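Local coordinates for flagellar brake protein YcgR (Escherichia coli K-12, PDB 5Y6H) that acts as a flagellar brake that slows the motor when bound to cyclic di-GMP, its N-terminal PilZN domain, the part described here, being involved in FliG binding, at residues A[53-58]-A[96-101]; A[69-74]-A[87-92]. One frame throughout, in Å; residues are numbered along the deposited sequence.

Contact 1: A[53-58]-A[96-101]; sequences LDFGSQ and QLPAFI
The backbone oxygen of L53 accepts a hydrogen bond from F100 N at 2.8 Å, lying in the carbonyl plane, while A99 CB touches the same oxygen. The return bond, L53 N to F100 O, is equally short and nearly straight (172°), and the two complete an antiparallel hydrogen-bonded pair where strand 50-54 meets strand 97-102 in the antiparallel sheet of the PilZN domain. L53 and F100 therefore project from the same face of the sheet, their CB atoms 4.0 Å apart. Beyond this pair the chain of 53-58 turns away, and aromatic side chains take over from backbone bonds. F100 keeps CG anti to its carbonyl carbon (chi1 -54°), which swings the ring along the departing chain: its edge meets D54 O, with CE2 3.4 Å from that oxygen, and one face receives F55, whose CD2 sits over the ring centre. The two rings are inclined at 36°, their centroids 4.5 Å apart. P98 CB rests on a face of the F55 ring in a CH-pi contact, 3.8 Å from its centroid, so F55 touches a proline and a phenylalanine of the same strand. Helix 59-67 adds N62, which touches the side chains of F55 and F100, and L66, which packs on F100. A serine in place of F100 would probably leave the F55 ring without its aromatic partner and open a gap beside N62 and L66. Near the strand end a water bridges the carboxylate and the backbone, donating to D54 OD1 and, at 2.7 Å, to P98 O.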
loop_
_atom_site.group_PDB
_atom_site.type_symbol
_atom_site.label_atom_id
_atom_site.label_comp_id
_atom_site.label_asym_id
_atom_site.label_seq_id
_atom_site.Cartn_x
_atom_site.Cartn_y
_atom_site.Cartn_z
ATOM N N LEU A 53 5.567 2.413 -4.432
ATOM C CA LEU A 53 5.865 1.351 -3.479
ATOM C C LEU A 53 7.162 0.644 -3.855
ATOM O O LEU A 53 7.429 0.404 -5.036
ATOM C CB LEU A 53 4.721 0.327 -3.421
ATOM C CG LEU A 53 3.314 0.888 -3.196
ATOM C CD1 LEU A 53 2.253 -0.172 -3.456
ATOM C CD2 LEU A 53 3.174 1.446 -1.783
ATOM N N ASP A 54 7.954 0.291 -2.844
ATOM C CA ASP A 54 9.217 -0.400 -3.077
ATOM C C ASP A 54 8.986 -1.816 -3.600
ATOM O O ASP A 54 8.021 -2.493 -3.229
ATOM C CB ASP A 54 10.037 -0.454 -1.784
ATOM C CG ASP A 54 11.521 -0.678 -2.031
ATOM O OD1 ASP A 54 11.967 -0.558 -3.192
ATOM O OD2 ASP A 54 12.248 -0.979 -1.059
ATOM N N PHE A 55 9.887 -2.262 -4.475
ATOM C CA PHE A 55 9.923 -3.665 -4.868
ATOM C C PHE A 55 10.289 -4.536 -3.672
ATOM O O PHE A 55 10.956 -4.093 -2.733
ATOM C CB PHE A 55 10.952 -3.888 -5.983
ATOM C CG PHE A 55 10.372 -3.907 -7.375
ATOM C CD1 PHE A 55 11.019 -4.601 -8.390
ATOM C CD2 PHE A 55 9.201 -3.225 -7.676
ATOM C CE1 PHE A 55 10.508 -4.630 -9.678
ATOM C CE2 PHE A 55 8.680 -3.245 -8.966
ATOM C CZ PHE A 55 9.336 -3.948 -9.969
ATOM N N GLY A 56 9.846 -5.795 -3.711
ATOM C CA GLY A 56 10.353 -6.784 -2.787
ATOM C C GLY A 56 11.728 -7.277 -3.205
ATOM O O GLY A 56 12.212 -7.008 -4.303
ATOM N N SER A 57 12.371 -8.020 -2.302
ATOM C CA SER A 57 13.724 -8.491 -2.571
ATOM C C SER A 57 13.776 -9.658 -3.553
ATOM O O SER A 57 14.815 -9.860 -4.189
ATOM C CB SER A 57 14.413 -8.888 -1.264
ATOM O OG SER A 57 13.695 -9.908 -0.592
ATOM N N GLN A 58 12.696 -10.426 -3.696
ATOM C CA GLN A 58 12.678 -11.597 -4.569
ATOM C C GLN A 58 11.968 -11.244 -5.870
ATOM O O GLN A 58 10.801 -10.839 -5.854
ATOM C CB GLN A 58 11.993 -12.781 -3.887
ATOM C CG GLN A 58 12.544 -13.104 -2.506
ATOM C CD GLN A 58 14.034 -13.383 -2.524
ATOM O OE1 GLN A 58 14.544 -14.038 -3.434
ATOM N NE2 GLN A 58 14.744 -12.882 -1.517
ATOM N N GLN A 96 16.273 5.769 -9.071
ATOM C CA GLN A 96 17.091 4.881 -9.897
ATOM C C GLN A 96 16.849 3.398 -9.632
ATOM O O GLN A 96 17.664 2.561 -10.049
ATOM C CB GLN A 96 18.585 5.193 -9.745
ATOM C CG GLN A 96 18.947 6.636 -10.070
ATOM C CD GLN A 96 20.398 6.948 -9.780
ATOM O OE1 GLN A 96 20.928 6.561 -8.739
ATOM N NE2 GLN A 96 21.046 7.658 -10.693
ATOM N N LEU A 97 15.748 3.040 -8.978
ATOM C CA LEU A 97 15.393 1.651 -8.739
ATOM C C LEU A 97 13.994 1.364 -9.276
ATOM O O LEU A 97 13.176 2.281 -9.396
ATOM C CB LEU A 97 15.444 1.324 -7.240
ATOM C CG LEU A 97 16.833 1.117 -6.636
ATOM C CD1 LEU A 97 16.762 1.144 -5.116
ATOM C CD2 LEU A 97 17.445 -0.188 -7.134
ATOM N N PRO A 98 13.688 0.110 -9.613
ATOM C CA PRO A 98 12.307 -0.225 -9.976
ATOM C C PRO A 98 11.386 -0.071 -8.776
ATOM O O PRO A 98 11.786 -0.273 -7.626
ATOM C CB PRO A 98 12.382 -1.690 -10.425
ATOM C CG PRO A 98 13.790 -2.128 -10.252
ATOM C CD PRO A 98 14.561 -1.072 -9.536
ATOM N N ALA A 99 10.138 0.292 -9.058
ATOM C CA ALA A 99 9.138 0.478 -8.016
ATOM C C ALA A 99 7.765 0.149 -8.583
ATOM O O ALA A 99 7.564 0.139 -9.801
ATOM C CB ALA A 99 9.156 1.910 -7.465
ATOM N N PHE A 100 6.821 -0.128 -7.685
ATOM C CA PHE A 100 5.417 -0.236 -8.059
ATOM C C PHE A 100 4.771 1.141 -8.006
ATOM O O PHE A 100 5.069 1.948 -7.119
ATOM C CB PHE A 100 4.642 -1.175 -7.128
ATOM C CG PHE A 100 5.232 -2.554 -6.990
ATOM C CD1 PHE A 100 5.190 -3.458 -8.044
ATOM C CD2 PHE A 100 5.780 -2.963 -5.783
ATOM C CE1 PHE A 100 5.720 -4.739 -7.906
ATOM C CE2 PHE A 100 6.309 -4.237 -5.633
ATOM C CZ PHE A 100 6.276 -5.130 -6.697
ATOM N N ILE A 101 3.862 1.400 -8.944
ATOM C CA ILE A 101 3.008 2.580 -8.897
ATOM C C ILE A 101 1.556 2.123 -8.876
ATOM O O ILE A 101 1.173 1.194 -9.596
ATOM C CB ILE A 101 3.268 3.548 -10.074
ATOM C CG1 ILE A 101 2.304 4.737 -10.013
ATOM C CG2 ILE A 101 3.161 2.835 -11.417
ATOM C CD1 ILE A 101 2.677 5.881 -10.944
HETATM O O HOH W 1 12.155 1.164 -5.430
#

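Contact 2: A[69-74]-A[87-92]; sequences QHITIT and EQLQQS
The imidazole of H70 is approached obliquely by the aliphatic part of E87, with H70 CD2 4.0 Å from E87 CG, and the two side chains run side by side in the same direction. Ring and carboxylate planes are turned 61° apart, and H70 NE2 remains 4.9 Å from E87 OE2, so the pairing is one of proximity and not a salt bridge, although a protonated histidine would probably feel the carboxylate. In the antiparallel sheet of the PilZN domain, the chain enters the inner strand 71-77 through 69-70, pairs with strand 80-86 as a beta hairpin, and leaves at E87 toward the outermost strand 90-94. The contact thus joins the entrance and exit of that hairpin, and H70 and E87 have the closest CA atoms across it, 4.6 Å apart. Deeper in, the packing becomes apolar. I71 holds CG1 anti to its carbonyl carbon (chi1 -58°), directing the longer branch toward L89, where CD1 alone makes the touch. Both side chains also pack on L32 of strand 30-34, and L89 reaches V65 of helix 59-67 as well as F100, which ties the linker after the hairpin to the buried core. The meeting of I71 and L89 is a single methyl against a branch point, I71 CD1 to L89 CG at 3.9 Å.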
loop_
_atom_site.group_PDB
_atom_site.type_symbol
_atom_site.label_atom_id
_atom_site.label_comp_id
_atom_site.label_asym_id
_atom_site.label_seq_id
_atom_site.Cartn_x
_atom_site.Cartn_y
_atom_site.Cartn_z
ATOM N N GLN A 69 -4.626 -9.261 -9.807
ATOM C CA GLN A 69 -5.754 -8.390 -10.100
ATOM C C GLN A 69 -6.358 -7.746 -8.865
ATOM O O GLN A 69 -7.237 -6.888 -9.003
ATOM C CB GLN A 69 -6.827 -9.168 -10.868
ATOM C CG GLN A 69 -6.296 -9.691 -12.172
ATOM C CD GLN A 69 -7.071 -10.860 -12.683
ATOM O OE1 GLN A 69 -7.831 -10.723 -13.627
ATOM N NE2 GLN A 69 -6.883 -12.021 -12.077
ATOM N N HIS A 70 -5.921 -8.142 -7.673
ATOM C CA HIS A 70 -6.214 -7.394 -6.460
ATOM C C HIS A 70 -5.048 -7.590 -5.505
ATOM O O HIS A 70 -4.526 -8.700 -5.377
ATOM C CB HIS A 70 -7.526 -7.841 -5.808
ATOM C CG HIS A 70 -8.746 -7.363 -6.528
ATOM N ND1 HIS A 70 -9.549 -8.202 -7.271
ATOM C CD2 HIS A 70 -9.291 -6.129 -6.635
ATOM C CE1 HIS A 70 -10.542 -7.507 -7.795
ATOM N NE2 HIS A 70 -10.408 -6.246 -7.425
ATOM N N ILE A 71 -4.633 -6.506 -4.855
ATOM C CA ILE A 71 -3.488 -6.513 -3.951
ATOM C C ILE A 71 -3.915 -5.839 -2.656
ATOM O O ILE A 71 -4.358 -4.685 -2.673
ATOM C CB ILE A 71 -2.265 -5.792 -4.550
ATOM C CG1 ILE A 71 -1.835 -6.433 -5.875
ATOM C CG2 ILE A 71 -1.112 -5.784 -3.558
ATOM C CD1 ILE A 71 -2.377 -5.728 -7.102
ATOM N N THR A 72 -3.787 -6.554 -1.541
ATOM C CA THR A 72 -4.101 -6.020 -0.221
ATOM C C THR A 72 -2.827 -5.507 0.436
ATOM O O THR A 72 -1.819 -6.220 0.493
ATOM C CB THR A 72 -4.756 -7.086 0.661
ATOM O OG1 THR A 72 -6.011 -7.470 0.088
ATOM C CG2 THR A 72 -4.990 -6.552 2.067
ATOM N N ILE A 73 -2.871 -4.272 0.927
ATOM C CA ILE A 73 -1.719 -3.620 1.534
ATOM C C ILE A 73 -2.003 -3.429 3.017
ATOM O O ILE A 73 -3.043 -2.868 3.387
ATOM C CB ILE A 73 -1.410 -2.284 0.834
ATOM C CG1 ILE A 73 -1.161 -2.536 -0.660
ATOM C CG2 ILE A 73 -0.222 -1.607 1.489
ATOM C CD1 ILE A 73 -0.925 -1.302 -1.477
ATOM N N THR A 74 -1.087 -3.914 3.865
ATOM C CA THR A 74 -1.225 -3.838 5.316
ATOM C C THR A 74 0.020 -3.222 5.938
ATOM O O THR A 74 1.137 -3.401 5.444
ATOM C CB THR A 74 -1.457 -5.230 5.938
ATOM O OG1 THR A 74 -0.442 -6.132 5.477
ATOM C CG2 THR A 74 -2.830 -5.766 5.529
ATOM N N GLU A 87 -6.413 -2.311 -7.174
ATOM C CA GLU A 87 -6.784 -3.234 -8.239
ATOM C C GLU A 87 -5.636 -3.568 -9.176
ATOM O O GLU A 87 -5.701 -4.588 -9.872
ATOM C CB GLU A 87 -7.947 -2.658 -9.054
ATOM C CG GLU A 87 -9.212 -2.431 -8.242
ATOM C CD GLU A 87 -10.406 -2.096 -9.112
ATOM O OE1 GLU A 87 -10.325 -2.313 -10.339
ATOM O OE2 GLU A 87 -11.425 -1.619 -8.568
ATOM N N GLN A 88 -4.589 -2.747 -9.207
ATOM C CA GLN A 88 -3.526 -2.920 -10.184
ATOM C C GLN A 88 -2.280 -2.182 -9.715
ATOM O O GLN A 88 -2.374 -1.081 -9.164
ATOM C CB GLN A 88 -3.967 -2.410 -11.563
ATOM C CG GLN A 88 -2.844 -2.178 -12.559
ATOM C CD GLN A 88 -3.323 -2.255 -13.996
ATOM O OE1 GLN A 88 -4.518 -2.408 -14.257
ATOM N NE2 GLN A 88 -2.393 -2.149 -14.936
ATOM N N LEU A 89 -1.124 -2.806 -9.920
ATOM C CA LEU A 89 0.161 -2.136 -9.821
ATOM C C LEU A 89 0.868 -2.215 -11.164
ATOM O O LEU A 89 0.764 -3.222 -11.871
ATOM C CB LEU A 89 1.065 -2.742 -8.745
ATOM C CG LEU A 89 0.505 -3.114 -7.374
ATOM C CD1 LEU A 89 1.635 -3.438 -6.412
ATOM C CD2 LEU A 89 -0.326 -1.986 -6.834
ATOM N N GLN A 90 1.569 -1.145 -11.520
ATOM C CA GLN A 90 2.422 -1.136 -12.695
ATOM C C GLN A 90 3.861 -0.891 -12.264
ATOM O O GLN A 90 4.128 -0.446 -11.145
ATOM C CB GLN A 90 1.973 -0.070 -13.700
ATOM C CG GLN A 90 0.732 -0.460 -14.488
ATOM C CD GLN A 90 0.373 0.556 -15.552
ATOM O OE1 GLN A 90 1.138 1.482 -15.825
ATOM N NE2 GLN A 90 -0.793 0.387 -16.162
ATOM N N GLN A 91 4.800 -1.200 -13.152
ATOM C CA GLN A 91 6.204 -0.976 -12.847
ATOM C C GLN A 91 6.607 0.432 -13.261
ATOM O O GLN A 91 6.229 0.912 -14.333
ATOM C CB GLN A 91 7.097 -2.002 -13.543
ATOM C CG GLN A 91 8.581 -1.796 -13.245
ATOM C CD GLN A 91 9.445 -2.938 -13.729
ATOM O OE1 GLN A 91 8.938 -3.980 -14.140
ATOM N NE2 GLN A 91 10.759 -2.750 -13.681
ATOM N N SER A 92 7.369 1.092 -12.400
ATOM C CA SER A 92 7.865 2.433 -12.675
ATOM C C SER A 92 9.282 2.524 -12.118
ATOM O O SER A 92 9.957 1.514 -11.888
ATOM C CB SER A 92 6.920 3.496 -12.093
ATOM O OG SER A 92 7.246 4.782 -12.593
#

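How the contacts relate
Contacts 1 and 2 illustrate two ways in which one antiparallel sheet is held: contact 1 pairs adjacent strands, while contact 2 is side-chain packing between the start of a hairpin and the segment leaving it. Their centres lie 12 Å apart, and along the chain the order is 53-58, 69-74, 87-92, 96-101, so contact 2 falls wholly between the two halves of contact 1. Strands 90-94 and 97-102, consecutive in the chain and adjacent in the sheet, connect the contacts directly: A99 O lies 2.8 Å from S92 N and I101 N 2.9 Å from Q90 O, both probable hydrogen bonds. F100 CG packs on L89 CD1, so the buried parts of the two contacts meet, near side chains of helix 59-67.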